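Local coordinates for protein beta-glucosidase (Saccharopolyspora erythraea D, PDB 5M6G) that probably hydrolyses terminal, non-reducing beta-D-glucosyl residues and releases beta-D-glucose, as a two-domain member of glycosyl hydrolase family 3, at residues 249-252 against 253-256; 154-157 against 158-162; 515-518 against 519-522. One frame throughout, in Å; residues are numbered along the deposited sequence.

How the contacts relate
All three contacts are the first turn of a helix, each opened by a side chain that caps it: Ser251 in contact 1, Asn154 in contact 2, Asp517 in contact 3. Contacts 1 and 2 lie in the N-terminal family 3 region, contact 3 in the C-terminal one. None touches another; the centres of contacts 1 and 2 are about 30 Å apart, those of contacts 1 and 3 about 37 Å, and those of contacts 2 and 3 about 34 Å. Contact 2 comes nearest a metal, with the Arg160 side chain about 9 Å from a bound magnesium ion. No residue of the three belongs to the sorbitol pocket, which includes Asp129 and Glu505.

Contact 1 (249-252 against 253-256); sequences EISE and QELR
Leu255 N donates to Ser251 O at 2.9 Å and Arg256 N to Glu252 O at 2.8 Å, the first backbone bonds of helix 252-259. Before them the chain is extended through Ile250 and Ser251, and it turns helical at Glu252. Ser251 and Glu254 exchange bonds across this bend. Glu254 N reaches Ser251 OG at 2.9 Å, while the Glu254 carboxylate reaches back on an extended chain to the start of the turn and takes Ser251 N on OE1 at 3.0 Å, almost straight at 172°. This reciprocal pairing is a capping box, with Ser251 as N-cap. OG sits between the backbone N and the carbonyl carbon (chi1 69°), which puts it within reach of Glu254 N and lets it also donate to Glu254 OE1. That oxygen thus accepts twice, both donors arriving on its anti side, so the carboxylate is fixed at the mouth of the helix, where the dipole would probably favour its negative charge. Ile250 lies beside the box: its CD1 lies against the backbone of Leu255, 3.5 Å from Leu255 N, and also meets Leu255 CB, and its CB faces Glu254 OE1. Further round, Glu252 and Arg256 run side by side in the same direction, one turn apart. Glu252 OE2 takes a straight bond from Arg256 NE (2.9 Å, 167°), in the guanidinium plane, and a weak one from Arg256 NH2; the carboxylate and guanidinium planes are nearly coplanar. Tyr291 OH also bonds to Glu252 OE2, and Glu300 forms a second salt bridge with Arg256 NH2. Leu255 turns inward onto Leu292 of helix 290-300 and onto Trp281, whose NE1 bonds to Ile250 O.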
ATOM      1  N   GLU A 249     -10.380  13.573 -15.111  1.00 15.19           N
ATOM      2  CA  GLU A 249     -11.255  14.479 -15.848  1.00 20.06           C
ATOM      3  C   GLU A 249     -12.647  13.861 -15.884  1.00 17.74           C
ATOM      4  O   GLU A 249     -13.029  13.213 -16.851  1.00 19.79           O
ATOM      5  CB  GLU A 249     -10.701  14.715 -17.239  1.00 23.02           C
ATOM      6  CG  GLU A 249      -9.207  15.013 -17.251  1.00 25.79           C
ATOM      7  CD  GLU A 249      -8.667  15.165 -18.665  1.00 35.48           C
ATOM      8  OE1 GLU A 249      -9.090  16.118 -19.358  1.00 37.64           O
ATOM      9  OE2 GLU A 249      -7.841  14.325 -19.089  1.00 24.02           O
ATOM     10  N   ILE A 250     -13.400  14.054 -14.796  1.00 16.30           N
ATOM     11  CA  ILE A 250     -14.713  13.454 -14.610  1.00 13.83           C
ATOM     12  C   ILE A 250     -15.610  14.452 -13.884  1.00 14.55           C
ATOM     13  O   ILE A 250     -15.146  15.407 -13.258  1.00 19.94           O
ATOM     14  CB  ILE A 250     -14.652  12.123 -13.819  1.00 14.11           C
ATOM     15  CG1 ILE A 250     -14.206  12.377 -12.377  1.00 16.26           C
ATOM     16  CG2 ILE A 250     -13.702  11.110 -14.483  1.00 15.38           C
ATOM     17  CD1 ILE A 250     -14.116  11.085 -11.555  1.00 13.35           C
ATOM     18  N   SER A 251     -16.916  14.224 -13.974  1.00 19.62           N
ATOM     19  CA  SER A 251     -17.859  15.101 -13.301  1.00 18.19           C
ATOM     20  C   SER A 251     -17.722  14.965 -11.785  1.00 22.27           C
ATOM     21  O   SER A 251     -17.180  13.980 -11.267  1.00 17.80           O
ATOM     22  CB  SER A 251     -19.285  14.760 -13.709  1.00 17.50           C
ATOM     23  OG  SER A 251     -19.642  13.496 -13.179  1.00 18.73           O
ATOM     24  N   GLU A 252     -18.234  15.966 -11.064  1.00 17.39           N
ATOM     25  CA  GLU A 252     -18.284  15.832  -9.611  1.00 18.31           C
ATOM     26  C   GLU A 252     -19.147  14.645  -9.204  1.00 15.56           C
ATOM     27  O   GLU A 252     -18.833  13.942  -8.234  1.00 18.40           O
ATOM     28  CB  GLU A 252     -18.796  17.113  -8.959  1.00 18.08           C
ATOM     29  CG  GLU A 252     -18.757  17.003  -7.439  1.00 19.11           C
ATOM     30  CD  GLU A 252     -18.948  18.322  -6.747  1.00 20.59           C
ATOM     31  OE1 GLU A 252     -18.989  19.357  -7.445  1.00 18.43           O
ATOM     32  OE2 GLU A 252     -19.047  18.314  -5.504  1.00 21.14           O
ATOM     33  N   GLN A 253     -20.226  14.386  -9.948  1.00 18.16           N
ATOM     34  CA  GLN A 253     -21.035  13.201  -9.677  1.00 20.03           C
ATOM     35  C   GLN A 253     -20.207  11.924  -9.799  1.00 15.80           C
ATOM     36  O   GLN A 253     -20.275  11.046  -8.932  1.00 18.98           O
ATOM     37  CB  GLN A 253     -22.233  13.141 -10.624  1.00 19.07           C
ATOM     38  CG  GLN A 253     -23.151  11.970 -10.327  1.00 24.18           C
ATOM     39  CD  GLN A 253     -24.322  11.878 -11.282  1.00 42.67           C
ATOM     40  OE1 GLN A 253     -24.453  12.686 -12.209  1.00 38.00           O
ATOM     41  NE2 GLN A 253     -25.183  10.886 -11.066  1.00 35.92           N
ATOM     42  N   GLU A 254     -19.424  11.794 -10.875  1.00 17.90           N
ATOM     43  CA  GLU A 254     -18.618  10.583 -11.047  1.00 15.02           C
ATOM     44  C   GLU A 254     -17.558  10.476  -9.959  1.00 15.01           C
ATOM     45  O   GLU A 254     -17.283   9.379  -9.448  1.00 15.97           O
ATOM     46  CB  GLU A 254     -17.959  10.563 -12.433  1.00 18.70           C
ATOM     47  CG  GLU A 254     -18.940  10.415 -13.594  1.00 33.23           C
ATOM     48  CD  GLU A 254     -18.296  10.626 -14.967  1.00 36.58           C
ATOM     49  OE1 GLU A 254     -17.966  11.785 -15.340  1.00 27.91           O
ATOM     50  OE2 GLU A 254     -18.129   9.618 -15.679  1.00 43.81           O
ATOM     51  N   LEU A 255     -16.944  11.603  -9.602  1.00 17.29           N
ATOM     52  CA  LEU A 255     -15.959  11.592  -8.524  1.00 16.89           C
ATOM     53  C   LEU A 255     -16.602  11.147  -7.221  1.00 15.15           C
ATOM     54  O   LEU A 255     -16.049  10.311  -6.500  1.00 15.83           O
ATOM     55  CB  LEU A 255     -15.327  12.979  -8.379  1.00 12.68           C
ATOM     56  CG  LEU A 255     -14.177  13.131  -7.372  1.00 15.18           C
ATOM     57  CD1 LEU A 255     -12.926  12.466  -7.917  1.00 15.88           C
ATOM     58  CD2 LEU A 255     -13.906  14.610  -7.040  1.00 13.93           C
ATOM     59  N   ARG A 256     -17.795  11.666  -6.926  1.00 15.70           N
ATOM     60  CA  ARG A 256     -18.484  11.331  -5.686  1.00 14.58           C
ATOM     61  C   ARG A 256     -19.025   9.910  -5.692  1.00 17.25           C
ATOM     62  O   ARG A 256     -19.076   9.269  -4.635  1.00 19.35           O
ATOM     63  CB  ARG A 256     -19.626  12.316  -5.435  1.00 17.95           C
ATOM     64  CG  ARG A 256     -19.160  13.714  -5.099  1.00 15.83           C
ATOM     65  CD  ARG A 256     -20.324  14.666  -4.995  1.00 15.60           C
ATOM     66  NE  ARG A 256     -19.954  15.894  -4.297  1.00 16.63           N
ATOM     67  CZ  ARG A 256     -20.015  16.052  -2.978  1.00 13.91           C
ATOM     68  NH1 ARG A 256     -20.418  15.053  -2.202  1.00 17.07           N
ATOM     69  NH2 ARG A 256     -19.655  17.209  -2.428  1.00 16.22           N
TER

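Contact 2 (154-157 against 158-162); sequences NPDL and VQRIG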
ATOM      1  N   ASN A 154     -12.896 -10.944   0.948  1.00 16.19           N
ATOM      2  CA  ASN A 154     -12.949 -11.314   2.362  1.00 14.49           C
ATOM      3  C   ASN A 154     -12.487 -10.143   3.226  1.00 18.58           C
ATOM      4  O   ASN A 154     -11.296 -10.045   3.567  1.00 14.05           O
ATOM      5  CB  ASN A 154     -12.090 -12.552   2.600  1.00 16.20           C
ATOM      6  CG  ASN A 154     -12.222 -13.099   3.997  1.00 16.75           C
ATOM      7  OD1 ASN A 154     -12.761 -12.442   4.890  1.00 19.06           O
ATOM      8  ND2 ASN A 154     -11.717 -14.322   4.202  1.00 17.49           N
ATOM      9  N   PRO A 155     -13.394  -9.237   3.612  1.00 18.68           N
ATOM     10  CA  PRO A 155     -12.980  -8.084   4.438  1.00 14.37           C
ATOM     11  C   PRO A 155     -12.472  -8.468   5.812  1.00 13.74           C
ATOM     12  O   PRO A 155     -11.622  -7.764   6.377  1.00 17.16           O
ATOM     13  CB  PRO A 155     -14.260  -7.239   4.545  1.00 11.86           C
ATOM     14  CG  PRO A 155     -15.162  -7.740   3.450  1.00 21.55           C
ATOM     15  CD  PRO A 155     -14.812  -9.173   3.222  1.00 14.95           C
ATOM     16  N   ASP A 156     -12.997  -9.540   6.394  1.00 17.48           N
ATOM     17  CA  ASP A 156     -12.520  -9.944   7.709  1.00 17.75           C
ATOM     18  C   ASP A 156     -11.051 -10.345   7.653  1.00 20.45           C
ATOM     19  O   ASP A 156     -10.266 -10.004   8.550  1.00 18.37           O
ATOM     20  CB  ASP A 156     -13.381 -11.083   8.242  1.00 20.49           C
ATOM     21  CG  ASP A 156     -13.155 -11.327   9.706  1.00 28.52           C
ATOM     22  OD1 ASP A 156     -13.582 -10.470  10.513  1.00 30.34           O
ATOM     23  OD2 ASP A 156     -12.552 -12.361  10.049  1.00 32.26           O
ATOM     24  N   LEU A 157     -10.660 -11.047   6.587  1.00 17.58           N
ATOM     25  CA  LEU A 157      -9.260 -11.406   6.386  1.00 18.75           C
ATOM     26  C   LEU A 157      -8.377 -10.171   6.255  1.00 15.63           C
ATOM     27  O   LEU A 157      -7.271 -10.127   6.803  1.00 14.30           O
ATOM     28  CB  LEU A 157      -9.130 -12.270   5.133  1.00 16.93           C
ATOM     29  CG  LEU A 157      -7.717 -12.655   4.701  1.00 19.76           C
ATOM     30  CD1 LEU A 157      -7.156 -13.682   5.673  1.00 22.16           C
ATOM     31  CD2 LEU A 157      -7.743 -13.201   3.261  1.00 19.45           C
ATOM     32  N   VAL A 158      -8.840  -9.168   5.508  1.00 13.50           N
ATOM     33  CA  VAL A 158      -8.058  -7.947   5.337  1.00 14.69           C
ATOM     34  C   VAL A 158      -7.909  -7.228   6.674  1.00 16.90           C
ATOM     35  O   VAL A 158      -6.840  -6.689   6.995  1.00 15.61           O
ATOM     36  CB  VAL A 158      -8.709  -7.061   4.256  1.00 15.94           C
ATOM     37  CG1 VAL A 158      -8.215  -5.603   4.326  1.00 13.30           C
ATOM     38  CG2 VAL A 158      -8.457  -7.678   2.874  1.00 15.77           C
ATOM     39  N   GLN A 159      -8.964  -7.249   7.489  1.00 15.45           N
ATOM     40  CA  GLN A 159      -8.880  -6.678   8.828  1.00 14.44           C
ATOM     41  C   GLN A 159      -7.840  -7.412   9.678  1.00 16.92           C
ATOM     42  O   GLN A 159      -7.019  -6.773  10.348  1.00 14.68           O
ATOM     43  CB  GLN A 159     -10.263  -6.710   9.489  1.00 16.56           C
ATOM     44  CG  GLN A 159     -10.290  -6.247  10.942  1.00 17.47           C
ATOM     45  CD  GLN A 159     -11.706  -6.133  11.484  1.00 21.44           C
ATOM     46  OE1 GLN A 159     -12.645  -5.863  10.739  1.00 24.01           O
ATOM     47  NE2 GLN A 159     -11.863  -6.353  12.782  1.00 30.50           N
ATOM     48  N   ARG A 160      -7.827  -8.750   9.638  1.00 15.50           N
ATOM     49  CA  ARG A 160      -6.825  -9.486  10.411  1.00 16.10           C
ATOM     50  C   ARG A 160      -5.416  -9.147   9.949  1.00 11.82           C
ATOM     51  O   ARG A 160      -4.485  -9.087  10.761  1.00 16.58           O
ATOM     52  CB  ARG A 160      -7.060 -10.999  10.307  1.00 19.36           C
ATOM     53  CG  ARG A 160      -8.126 -11.530  11.244  1.00 20.80           C
ATOM     54  CD  ARG A 160      -9.077 -12.456  10.508  1.00 38.92           C
ATOM     55  NE  ARG A 160      -8.472 -13.754  10.241  1.00 42.93           N
ATOM     56  CZ  ARG A 160      -8.913 -14.618   9.332  1.00 39.15           C
ATOM     57  NH1 ARG A 160      -9.975 -14.330   8.584  1.00 35.43           N
ATOM     58  NH2 ARG A 160      -8.284 -15.774   9.174  1.00 33.35           N
ATOM     59  N   ILE A 161      -5.237  -8.944   8.641  1.00 13.78           N
ATOM     60  CA  ILE A 161      -3.933  -8.556   8.112  1.00 14.75           C
ATOM     61  C   ILE A 161      -3.552  -7.165   8.610  1.00 12.05           C
ATOM     62  O   ILE A 161      -2.391  -6.913   8.969  1.00 13.94           O
ATOM     63  CB  ILE A 161      -3.950  -8.628   6.575  1.00 14.99           C
ATOM     64  CG1 ILE A 161      -4.092 -10.083   6.105  1.00 14.75           C
ATOM     65  CG2 ILE A 161      -2.705  -7.972   5.996  1.00 14.82           C
ATOM     66  CD1 ILE A 161      -4.521 -10.227   4.640  1.00 13.53           C
ATOM     67  N   GLY A 162      -4.519  -6.243   8.644  1.00 13.54           N
ATOM     68  CA  GLY A 162      -4.269  -4.941   9.254  1.00 11.97           C
ATOM     69  C   GLY A 162      -3.778  -5.053  10.686  1.00 12.78           C
ATOM     70  O   GLY A 162      -2.819  -4.379  11.082  1.00 12.30           O
TER
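The Arg160 guanidinium has Leu157 CD1 over one face, 3.9 Å above the plane and displaced toward its rim. Asp156 OD2 approaches the same group obliquely, the carboxylate and guanidinium planes standing 40° apart. The pair is a long salt bridge, Asp156 OD2 to Arg160 NH1 at 3.6 Å, and OD2 is about as near to the methylene CD of Arg160. Bends at chi2 and chi3 (75° at the latter) fold the arginine back along the helix, bringing NH1 between the aspartate and the leucine instead of letting the chain run outward. The flat amide of Asn154 is used from above: Leu157 N bonds to Asn154 OD1 at 3.0 Å, with the donor 68° out of the carbonyl plane and so not on a lone pair. At the other end of this amide, ND2 donates to Glu411 of helix 399-412. Leu157 is buried against that helix. Its CG meets Ile161 CD1 at 4.0 Å, one turn on, and both side chains pack against Ala408 of helix 399-412. Val158 touches Ala210 of helix 209-215 and Leu149 of helix 146-152. The i to i+4 backbone bonds include Ile161 N to Leu157 O at 3.0 Å and Val158 N to Asn154 O at 3.3 Å. The arrangement is an asparagine N-cap followed by proline in the first turn, starting helix 155-170 of the family 3 N-terminal region; the same helix later supplies Glu167, a magnesium ligand together with His401.

Contact 3 (515-518 against 519-522); sequences GLDE and EDRA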
ATOM      1  N   GLY A 515       0.848  -6.736 -22.904  1.00 19.95           N
ATOM      2  CA  GLY A 515       1.045  -8.116 -23.293  1.00 17.53           C
ATOM      3  C   GLY A 515       2.222  -8.754 -22.574  1.00 17.66           C
ATOM      4  O   GLY A 515       3.086  -8.088 -22.009  1.00 15.13           O
ATOM      5  N   LEU A 516       2.259 -10.083 -22.594  1.00 19.14           N
ATOM      6  CA  LEU A 516       3.407 -10.783 -22.037  1.00 19.87           C
ATOM      7  C   LEU A 516       4.667 -10.407 -22.806  1.00 14.19           C
ATOM      8  O   LEU A 516       4.644 -10.272 -24.033  1.00 17.16           O
ATOM      9  CB  LEU A 516       3.181 -12.298 -22.093  1.00 18.69           C
ATOM     10  CG  LEU A 516       2.035 -12.835 -21.237  1.00 14.63           C
ATOM     11  CD1 LEU A 516       1.805 -14.307 -21.536  1.00 19.63           C
ATOM     12  CD2 LEU A 516       2.373 -12.629 -19.769  1.00 21.33           C
ATOM     13  N   ASP A 517       5.769 -10.228 -22.082  1.00 16.97           N
ATOM     14  CA  ASP A 517       7.029  -9.925 -22.742  1.00 22.61           C
ATOM     15  C   ASP A 517       7.512 -11.140 -23.535  1.00 22.56           C
ATOM     16  O   ASP A 517       6.894 -12.216 -23.542  1.00 18.73           O
ATOM     17  CB  ASP A 517       8.072  -9.436 -21.732  1.00 18.42           C
ATOM     18  CG  ASP A 517       8.443 -10.471 -20.680  1.00 21.56           C
ATOM     19  OD1 ASP A 517       8.261 -11.684 -20.900  1.00 21.10           O
ATOM     20  OD2 ASP A 517       8.959 -10.057 -19.617  1.00 20.34           O
ATOM     21  N   GLU A 518       8.631 -10.968 -24.236  1.00 24.02           N
ATOM     22  CA  GLU A 518       9.016 -12.009 -25.181  1.00 31.79           C
ATOM     23  C   GLU A 518       9.544 -13.238 -24.460  1.00 22.41           C
ATOM     24  O   GLU A 518       9.390 -14.360 -24.957  1.00 18.42           O
ATOM     25  CB  GLU A 518      10.026 -11.461 -26.192  1.00 32.44           C
ATOM     26  CG  GLU A 518       9.361 -10.489 -27.180  1.00 43.42           C
ATOM     27  CD  GLU A 518      10.105 -10.343 -28.500  1.00 57.81           C
ATOM     28  OE1 GLU A 518      11.277 -10.777 -28.582  1.00 60.50           O
ATOM     29  OE2 GLU A 518       9.500  -9.815 -29.465  1.00 52.92           O
ATOM     30  N   GLU A 519      10.122 -13.057 -23.275  1.00 19.21           N
ATOM     31  CA  GLU A 519      10.571 -14.210 -22.506  1.00 19.91           C
ATOM     32  C   GLU A 519       9.391 -15.070 -22.074  1.00 21.12           C
ATOM     33  O   GLU A 519       9.413 -16.297 -22.238  1.00 16.82           O
ATOM     34  CB  GLU A 519      11.379 -13.759 -21.289  1.00 17.37           C
ATOM     35  CG  GLU A 519      11.694 -14.923 -20.347  1.00 17.99           C
ATOM     36  CD  GLU A 519      12.447 -14.510 -19.084  1.00 20.48           C
ATOM     37  OE1 GLU A 519      12.700 -15.404 -18.249  1.00 19.28           O
ATOM     38  OE2 GLU A 519      12.793 -13.313 -18.924  1.00 21.83           O
ATOM     39  N   ASP A 520       8.351 -14.447 -21.509  1.00 17.32           N
ATOM     40  CA  ASP A 520       7.193 -15.220 -21.059  1.00 19.30           C
ATOM     41  C   ASP A 520       6.548 -15.984 -22.212  1.00 20.68           C
ATOM     42  O   ASP A 520       6.136 -17.138 -22.046  1.00 18.14           O
ATOM     43  CB  ASP A 520       6.151 -14.311 -20.407  1.00 17.26           C
ATOM     44  CG  ASP A 520       6.626 -13.702 -19.086  1.00 16.56           C
ATOM     45  OD1 ASP A 520       7.709 -14.065 -18.575  1.00 18.23           O
ATOM     46  OD2 ASP A 520       5.890 -12.848 -18.548  1.00 15.98           O
ATOM     47  N   ARG A 521       6.428 -15.351 -23.383  1.00 20.35           N
ATOM     48  CA  ARG A 521       5.763 -16.031 -24.494  1.00 18.54           C
ATOM     49  C   ARG A 521       6.641 -17.131 -25.085  1.00 16.79           C
ATOM     50  O   ARG A 521       6.131 -18.188 -25.471  1.00 19.33           O
ATOM     51  CB  ARG A 521       5.344 -15.022 -25.560  1.00 20.89           C
ATOM     52  CG  ARG A 521       4.525 -13.882 -24.986  1.00 24.36           C
ATOM     53  CD  ARG A 521       3.763 -13.164 -26.033  1.00 38.36           C
ATOM     54  NE  ARG A 521       4.442 -11.913 -26.358  1.00 39.09           N
ATOM     55  CZ  ARG A 521       5.289 -11.789 -27.366  1.00 44.75           C
ATOM     56  NH1 ARG A 521       5.530 -12.833 -28.152  1.00 39.20           N
ATOM     57  NH2 ARG A 521       5.868 -10.620 -27.598  1.00 51.56           N
ATOM     58  N   ALA A 522       7.957 -16.909 -25.151  1.00 20.13           N
ATOM     59  CA  ALA A 522       8.880 -17.967 -25.564  1.00 19.32           C
ATOM     60  C   ALA A 522       8.825 -19.163 -24.617  1.00 21.88           C
ATOM     61  O   ALA A 522       8.811 -20.317 -25.059  1.00 15.76           O
ATOM     62  CB  ALA A 522      10.306 -17.417 -25.632  1.00 15.33           C
TER
HETATM   63  O   HOH W   1       5.382 -10.277 -19.172  1.00 17.78           O
HETATM   64  O   HOH W   2      12.275 -10.475 -19.633  1.00 30.19           O
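Leu516 points its side chain at the start of helix 518-528, which Asp517 opens as N-cap in the C-terminal family 3 region. Leu516 CB rests on Arg521 CG at 3.6 Å, and its CD2 passes near Asp520 OD2, the two side chains crossing at about a right angle; Val498 of strand 493-499 touches both. Leu516 O accepts from Arg521 NE at 2.9 Å, the donor lying above the carbonyl plane in a bent bond of 143°. A bend at chi3 (-102°) swings the guanidinium back over the first turn to make it, with Asp517 O and Glu518 CA over one of its faces. Asp517 OD1 accepts Asp520 N at 2.8 Å, nearly straight at 170°. The same oxygen stands 3.4 Å from Asp520 OD1, a close approach of like charges that Lys436 probably relieves, since its NZ forms salt bridges with both aspartates. With an alanine here, Asp520 N is likely to lose its cap and Lys436 one of its two carboxylates. Glu518 lays its CG against Arg521 NH2, its OE2 staying beyond salt-bridge range, and its carbonyl takes Ala522 N. One water ties the turn together, accepting from Asp517 N at 2.9 Å and donating to Asp520 OD2 at 2.7 Å.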